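Local structure of DNA primase (Aquifex aeolicus, 2AU3) at residues D162-E165 with A166-T170; V180-D183 with L184-R188. The protein probably synthesises the short RNA primers on single-stranded DNA from which DNA polymerase starts during replication. All coordinates share one frame; numbering follows the deposited sequence.

Contact 1: residues D162-E165 with A166-T170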
ATOM      1  N   ASP A 162      10.608   0.223  25.129  1.00 28.39           N
ATOM      2  CA  ASP A 162      11.604  -0.843  25.149  1.00 29.12           C
ATOM      3  C   ASP A 162      11.722  -1.491  23.767  1.00 28.18           C
ATOM      4  O   ASP A 162      11.879  -2.705  23.640  1.00 28.75           O
ATOM      5  CB  ASP A 162      11.272  -1.882  26.251  1.00 30.25           C
ATOM      6  CG  ASP A 162      12.350  -2.924  26.403  1.00 33.35           C
ATOM      7  OD1 ASP A 162      13.531  -2.594  26.122  1.00 35.21           O
ATOM      8  OD2 ASP A 162      12.110  -4.109  26.762  1.00 38.96           O
ATOM      9  N   LEU A 163      11.657  -0.654  22.736  1.00 27.02           N
ATOM     10  CA  LEU A 163      11.546  -1.111  21.360  1.00 25.92           C
ATOM     11  C   LEU A 163      12.710  -0.615  20.496  1.00 25.77           C
ATOM     12  O   LEU A 163      12.735  -0.882  19.305  1.00 25.71           O
ATOM     13  CB  LEU A 163      10.221  -0.635  20.759  1.00 25.39           C
ATOM     14  CG  LEU A 163       8.919  -1.235  21.315  1.00 24.18           C
ATOM     15  CD1 LEU A 163       7.682  -0.564  20.689  1.00 21.80           C
ATOM     16  CD2 LEU A 163       8.888  -2.721  21.085  1.00 23.59           C
ATOM     17  N   LEU A 164      13.662   0.103  21.091  1.00 25.04           N
ATOM     18  CA  LEU A 164      14.748   0.726  20.311  1.00 25.15           C
ATOM     19  C   LEU A 164      15.626  -0.303  19.602  1.00 25.50           C
ATOM     20  O   LEU A 164      15.908  -0.206  18.411  1.00 24.92           O
ATOM     21  CB  LEU A 164      15.615   1.592  21.207  1.00 25.17           C
ATOM     22  CG  LEU A 164      16.770   2.322  20.521  1.00 26.83           C
ATOM     23  CD1 LEU A 164      16.261   3.150  19.298  1.00 24.71           C
ATOM     24  CD2 LEU A 164      17.487   3.219  21.515  1.00 27.06           C
ATOM     25  N   GLU A 165      16.054  -1.294  20.347  1.00 25.87           N
ATOM     26  CA  GLU A 165      16.955  -2.301  19.814  1.00 27.32           C
ATOM     27  C   GLU A 165      16.276  -3.110  18.696  1.00 26.39           C
ATOM     28  O   GLU A 165      16.854  -3.325  17.635  1.00 26.10           O
ATOM     29  CB  GLU A 165      17.457  -3.218  20.933  1.00 28.42           C
ATOM     30  CG  GLU A 165      18.285  -2.502  21.987  1.00 34.40           C
ATOM     31  CD  GLU A 165      17.446  -1.827  23.075  1.00 42.46           C
ATOM     32  OE1 GLU A 165      16.191  -1.909  23.032  1.00 44.87           O
ATOM     33  OE2 GLU A 165      18.055  -1.204  23.985  1.00 45.02           O
ATOM     34  N   ALA A 166      15.025  -3.505  18.906  1.00 25.63           N
ATOM     35  CA  ALA A 166      14.257  -4.105  17.817  1.00 24.39           C
ATOM     36  C   ALA A 166      14.163  -3.175  16.614  1.00 23.95           C
ATOM     37  O   ALA A 166      14.353  -3.615  15.480  1.00 24.57           O
ATOM     38  CB  ALA A 166      12.890  -4.489  18.276  1.00 23.87           C
ATOM     39  N   TYR A 167      13.852  -1.899  16.853  1.00 23.73           N
ATOM     40  CA  TYR A 167      13.637  -0.971  15.745  1.00 22.95           C
ATOM     41  C   TYR A 167      14.899  -0.792  14.902  1.00 23.89           C
ATOM     42  O   TYR A 167      14.816  -0.589  13.688  1.00 22.75           O
ATOM     43  CB  TYR A 167      13.087   0.391  16.210  1.00 22.22           C
ATOM     44  CG  TYR A 167      12.545   1.216  15.041  1.00 19.99           C
ATOM     45  CD1 TYR A 167      11.457   0.754  14.294  1.00 18.79           C
ATOM     46  CD2 TYR A 167      13.150   2.413  14.649  1.00 20.75           C
ATOM     47  CE1 TYR A 167      10.949   1.469  13.200  1.00 17.66           C
ATOM     48  CE2 TYR A 167      12.654   3.142  13.537  1.00 19.92           C
ATOM     49  CZ  TYR A 167      11.540   2.645  12.824  1.00 15.28           C
ATOM     50  OH  TYR A 167      11.017   3.339  11.754  1.00 17.45           O
ATOM     51  N   LEU A 168      16.064  -0.884  15.555  1.00 24.84           N
ATOM     52  CA  LEU A 168      17.366  -0.721  14.896  1.00 25.52           C
ATOM     53  C   LEU A 168      17.603  -1.762  13.817  1.00 26.49           C
ATOM     54  O   LEU A 168      18.278  -1.489  12.835  1.00 26.84           O
ATOM     55  CB  LEU A 168      18.513  -0.759  15.934  1.00 25.88           C
ATOM     56  CG  LEU A 168      18.690   0.494  16.811  1.00 25.17           C
ATOM     57  CD1 LEU A 168      19.604   0.243  18.037  1.00 26.07           C
ATOM     58  CD2 LEU A 168      19.190   1.703  15.984  1.00 26.68           C
ATOM     59  N   GLU A 169      17.034  -2.955  13.992  1.00 27.19           N
ATOM     60  CA  GLU A 169      17.056  -3.972  12.950  1.00 27.87           C
ATOM     61  C   GLU A 169      16.358  -3.561  11.635  1.00 27.34           C
ATOM     62  O   GLU A 169      16.564  -4.214  10.614  1.00 27.23           O
ATOM     63  CB  GLU A 169      16.451  -5.295  13.455  1.00 28.72           C
ATOM     64  CG  GLU A 169      17.255  -5.983  14.558  1.00 32.25           C
ATOM     65  CD  GLU A 169      18.536  -6.632  14.049  1.00 36.95           C
ATOM     66  OE1 GLU A 169      18.578  -7.036  12.860  1.00 37.78           O
ATOM     67  OE2 GLU A 169      19.504  -6.734  14.838  1.00 39.42           O
ATOM     68  N   THR A 170      15.527  -2.518  11.664  1.00 26.34           N
ATOM     69  CA  THR A 170      14.839  -2.059  10.426  1.00 25.81           C
ATOM     70  C   THR A 170      15.706  -1.157   9.558  1.00 25.68           C
ATOM     71  O   THR A 170      15.417  -0.975   8.374  1.00 25.62           O
ATOM     72  CB  THR A 170      13.533  -1.311  10.724  1.00 25.53           C
ATOM     73  OG1 THR A 170      13.817  -0.134  11.492  1.00 23.53           O
ATOM     74  CG2 THR A 170      12.589  -2.148  11.606  1.00 25.06           C
TER
HETATM   75  O   HOH W   1      13.769  -3.564  21.753  1.00 27.65           O
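L164 and L168 sit one helical turn apart; L164 holds CG anti to its backbone N (chi1 -179°) and L168 holds CG anti to the carbonyl carbon (chi1 -75°), which brings one methyl of L168, CD1, alongside the branch point of L164, CG to CD1 4.3 Å. The same torsion lays L168 CG close against the carbonyl oxygen of its partner, 3.3 Å from L164 O. E165 has a chain bent at chi2 (84°), and its carboxylate curls back toward the start of the helix. There a water molecule donates hydrogen bonds to E165 OE1, at 3.2 Å, and to D162 O, at 2.8 Å, and accepts one from A166 N at 3.1 Å. That amide in the first turn is thus satisfied by solvent, and the water ties side chain and junction together. L163 is the N-cap; its O receives Y167 N at 2.9 Å, and L168 N reaches L164 O at the same length, with a weak second link to E165 O. D162, with positive phi, closes the preceding helix 151-161 in a Schellman motif, so the short helix 164-168 starts almost directly from its end. L163, L164 and Y167 lie on L158 of helix 151-161, Y167 also packs on A108, L109 and V112 of helix 101-122, and L164, Y167 and L168 meet L173 of strand 173-174.

Contact 2: residues V180-D183 with L184-R188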
ATOM      1  N   VAL A 180      23.640   7.858  19.738  1.00 34.84           N
ATOM      2  CA  VAL A 180      22.797   8.982  19.295  1.00 33.29           C
ATOM      3  C   VAL A 180      22.189   8.642  17.944  1.00 32.15           C
ATOM      4  O   VAL A 180      22.858   8.053  17.096  1.00 31.27           O
ATOM      5  CB  VAL A 180      23.581  10.307  19.192  1.00 33.41           C
ATOM      6  CG1 VAL A 180      22.686  11.413  18.630  1.00 33.61           C
ATOM      7  CG2 VAL A 180      24.147  10.718  20.565  1.00 32.71           C
ATOM      8  N   TYR A 181      20.927   9.025  17.743  1.00 30.68           N
ATOM      9  CA  TYR A 181      20.169   8.561  16.591  1.00 29.59           C
ATOM     10  C   TYR A 181      19.521   9.686  15.772  1.00 28.24           C
ATOM     11  O   TYR A 181      19.076  10.709  16.309  1.00 27.10           O
ATOM     12  CB  TYR A 181      19.132   7.514  17.019  1.00 29.81           C
ATOM     13  CG  TYR A 181      19.754   6.341  17.747  1.00 31.74           C
ATOM     14  CD1 TYR A 181      20.381   5.309  17.041  1.00 32.85           C
ATOM     15  CD2 TYR A 181      19.774   6.292  19.143  1.00 31.55           C
ATOM     16  CE1 TYR A 181      20.988   4.244  17.710  1.00 32.59           C
ATOM     17  CE2 TYR A 181      20.382   5.230  19.817  1.00 31.65           C
ATOM     18  CZ  TYR A 181      20.973   4.202  19.087  1.00 33.45           C
ATOM     19  OH  TYR A 181      21.580   3.140  19.736  1.00 36.02           O
ATOM     20  N   ARG A 182      19.514   9.493  14.463  1.00 26.43           N
ATOM     21  CA  ARG A 182      18.784  10.360  13.569  1.00 25.46           C
ATOM     22  C   ARG A 182      17.805   9.543  12.726  1.00 23.56           C
ATOM     23  O   ARG A 182      18.165   8.557  12.089  1.00 22.87           O
ATOM     24  CB  ARG A 182      19.735  11.157  12.676  1.00 25.67           C
ATOM     25  CG  ARG A 182      19.031  12.204  11.829  1.00 29.44           C
ATOM     26  CD  ARG A 182      19.991  13.134  11.109  1.00 33.16           C
ATOM     27  NE  ARG A 182      20.316  12.647   9.780  1.00 39.29           N
ATOM     28  CZ  ARG A 182      21.508  12.224   9.400  1.00 42.98           C
ATOM     29  NH1 ARG A 182      22.524  12.207  10.250  1.00 44.23           N
ATOM     30  NH2 ARG A 182      21.683  11.808   8.153  1.00 46.83           N
ATOM     31  N   ASP A 183      16.560   9.979  12.743  1.00 21.95           N
ATOM     32  CA  ASP A 183      15.493   9.341  12.009  1.00 20.93           C
ATOM     33  C   ASP A 183      15.801   9.477  10.533  1.00 19.73           C
ATOM     34  O   ASP A 183      15.997  10.577  10.040  1.00 18.76           O
ATOM     35  CB  ASP A 183      14.191  10.078  12.311  1.00 20.18           C
ATOM     36  CG  ASP A 183      12.968   9.413  11.700  1.00 19.61           C
ATOM     37  OD1 ASP A 183      13.102   8.421  10.935  1.00 17.38           O
ATOM     38  OD2 ASP A 183      11.825   9.839  11.930  1.00 18.81           O
ATOM     39  N   LEU A 184      15.823   8.358   9.829  1.00 20.01           N
ATOM     40  CA  LEU A 184      16.005   8.372   8.384  1.00 19.93           C
ATOM     41  C   LEU A 184      14.970   9.279   7.672  1.00 19.88           C
ATOM     42  O   LEU A 184      15.285   9.946   6.681  1.00 20.22           O
ATOM     43  CB  LEU A 184      15.917   6.942   7.842  1.00 20.89           C
ATOM     44  CG  LEU A 184      16.003   6.717   6.326  1.00 21.19           C
ATOM     45  CD1 LEU A 184      17.396   7.107   5.803  1.00 20.00           C
ATOM     46  CD2 LEU A 184      15.655   5.265   5.950  1.00 21.03           C
ATOM     47  N   PHE A 185      13.765   9.328   8.218  1.00 18.71           N
ATOM     48  CA  PHE A 185      12.651  10.045   7.606  1.00 18.41           C
ATOM     49  C   PHE A 185      12.452  11.465   8.140  1.00 18.48           C
ATOM     50  O   PHE A 185      11.464  12.130   7.789  1.00 18.95           O
ATOM     51  CB  PHE A 185      11.381   9.227   7.791  1.00 18.14           C
ATOM     52  CG  PHE A 185      11.449   7.910   7.123  1.00 17.91           C
ATOM     53  CD1 PHE A 185      11.256   7.815   5.751  1.00 17.47           C
ATOM     54  CD2 PHE A 185      11.787   6.769   7.834  1.00 19.20           C
ATOM     55  CE1 PHE A 185      11.359   6.598   5.107  1.00 18.00           C
ATOM     56  CE2 PHE A 185      11.886   5.529   7.188  1.00 16.64           C
ATOM     57  CZ  PHE A 185      11.670   5.448   5.837  1.00 17.14           C
ATOM     58  N   LEU A 186      13.392  11.936   8.963  1.00 17.46           N
ATOM     59  CA  LEU A 186      13.290  13.260   9.598  1.00 18.11           C
ATOM     60  C   LEU A 186      12.762  14.342   8.652  1.00 17.98           C
ATOM     61  O   LEU A 186      13.262  14.489   7.546  1.00 18.14           O
ATOM     62  CB  LEU A 186      14.641  13.694  10.192  1.00 17.40           C
ATOM     63  CG  LEU A 186      14.640  14.962  11.044  1.00 19.02           C
ATOM     64  CD1 LEU A 186      13.723  14.792  12.264  1.00 19.90           C
ATOM     65  CD2 LEU A 186      16.067  15.265  11.505  1.00 20.73           C
ATOM     66  N   ARG A 187      11.708  15.041   9.085  1.00 18.42           N
ATOM     67  CA  ARG A 187      11.173  16.189   8.360  1.00 19.27           C
ATOM     68  C   ARG A 187      10.334  15.815   7.142  1.00 18.61           C
ATOM     69  O   ARG A 187       9.933  16.674   6.397  1.00 20.07           O
ATOM     70  CB  ARG A 187      12.320  17.148   7.969  1.00 19.88           C
ATOM     71  CG  ARG A 187      11.956  18.624   7.939  1.00 23.56           C
ATOM     72  CD  ARG A 187      11.526  19.225   9.284  1.00 26.75           C
ATOM     73  NE  ARG A 187      12.583  19.159  10.292  1.00 31.20           N
ATOM     74  CZ  ARG A 187      12.385  18.836  11.560  1.00 33.19           C
ATOM     75  NH1 ARG A 187      11.165  18.548  11.996  1.00 34.68           N
ATOM     76  NH2 ARG A 187      13.407  18.787  12.398  1.00 33.83           N
ATOM     77  N   ARG A 188      10.062  14.530   6.941  1.00 18.39           N
ATOM     78  CA  ARG A 188       9.295  14.087   5.780  1.00 17.07           C
ATOM     79  C   ARG A 188       7.875  13.726   6.156  1.00 16.40           C
ATOM     80  O   ARG A 188       7.608  13.327   7.289  1.00 16.31           O
ATOM     81  CB  ARG A 188       9.939  12.865   5.116  1.00 17.00           C
ATOM     82  CG  ARG A 188      11.324  13.118   4.559  1.00 17.16           C
ATOM     83  CD  ARG A 188      11.979  11.900   3.911  1.00 18.26           C
ATOM     84  NE  ARG A 188      13.279  12.333   3.396  1.00 17.34           N
ATOM     85  CZ  ARG A 188      13.551  12.555   2.126  1.00 17.71           C
ATOM     86  NH1 ARG A 188      12.636  12.295   1.187  1.00 16.45           N
ATOM     87  NH2 ARG A 188      14.745  13.025   1.792  1.00 18.43           N
TER
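D183 and F185 are joined by the side-chain hydrogen bond of this turn, F185 N to D183 OD1 at 2.9 Å and nearly straight, 164° at the hydrogen. The amide comes from above the carboxylate plane, not within it. The torsion behind this sets D183 CG anti to the backbone N and beside the carbonyl carbon (chi1 -174°), which folds the acid over the turn that follows. D183 OD1 also lies at the edge of the F185 ring, near its plane, 3.8 Å from CD2. The other oxygen, OD2, is hydrogen-bonded to Y116 OH, and with both oxygens engaged the carboxylate is fixed in rotation. Backbone bonds make up the second group: L186 N to D183 O at 3.1 Å and R188 N to F185 O at 2.9 Å. The non-polar contact is lighter, R182 CG approaching L186 CD2 at 4.3 Å. An alanine at D183 would probably leave the F185 amide without OD1 and Y116 OH without its carboxylate partner, so that the turn would rest on its backbone bonds alone at this point. The arrangement is an Asx turn on a type I beta turn, D183 to L186, overlapped by a type II turn, F185 to R188, whose third residue R187 takes positive phi; together they bend the chain from strand 182-183 into strand 188-194 of the antiparallel four-stranded sheet.

Contacts 1 and 2 lie in series along the chain within the N-terminal part of the primase catalytic core, their centres about 14 Å apart. They touch through Y181: L168 CD2 packs on Y181 CE1 at 3.6 Å and L164 CD2 on Y181 CE2 at 3.9 Å, so the ring rests against both leucines of the short helix. L173 of strand 173-174, the antiparallel partner of strand 182-183, borders both contacts, and so does helix 151-161. N172 links them too, hydrogen-bonded to T170 OG1 and, through backbone atoms, to L184. Both lie away from the zinc site and from the predicted magnesium residues E251, D295 and D297.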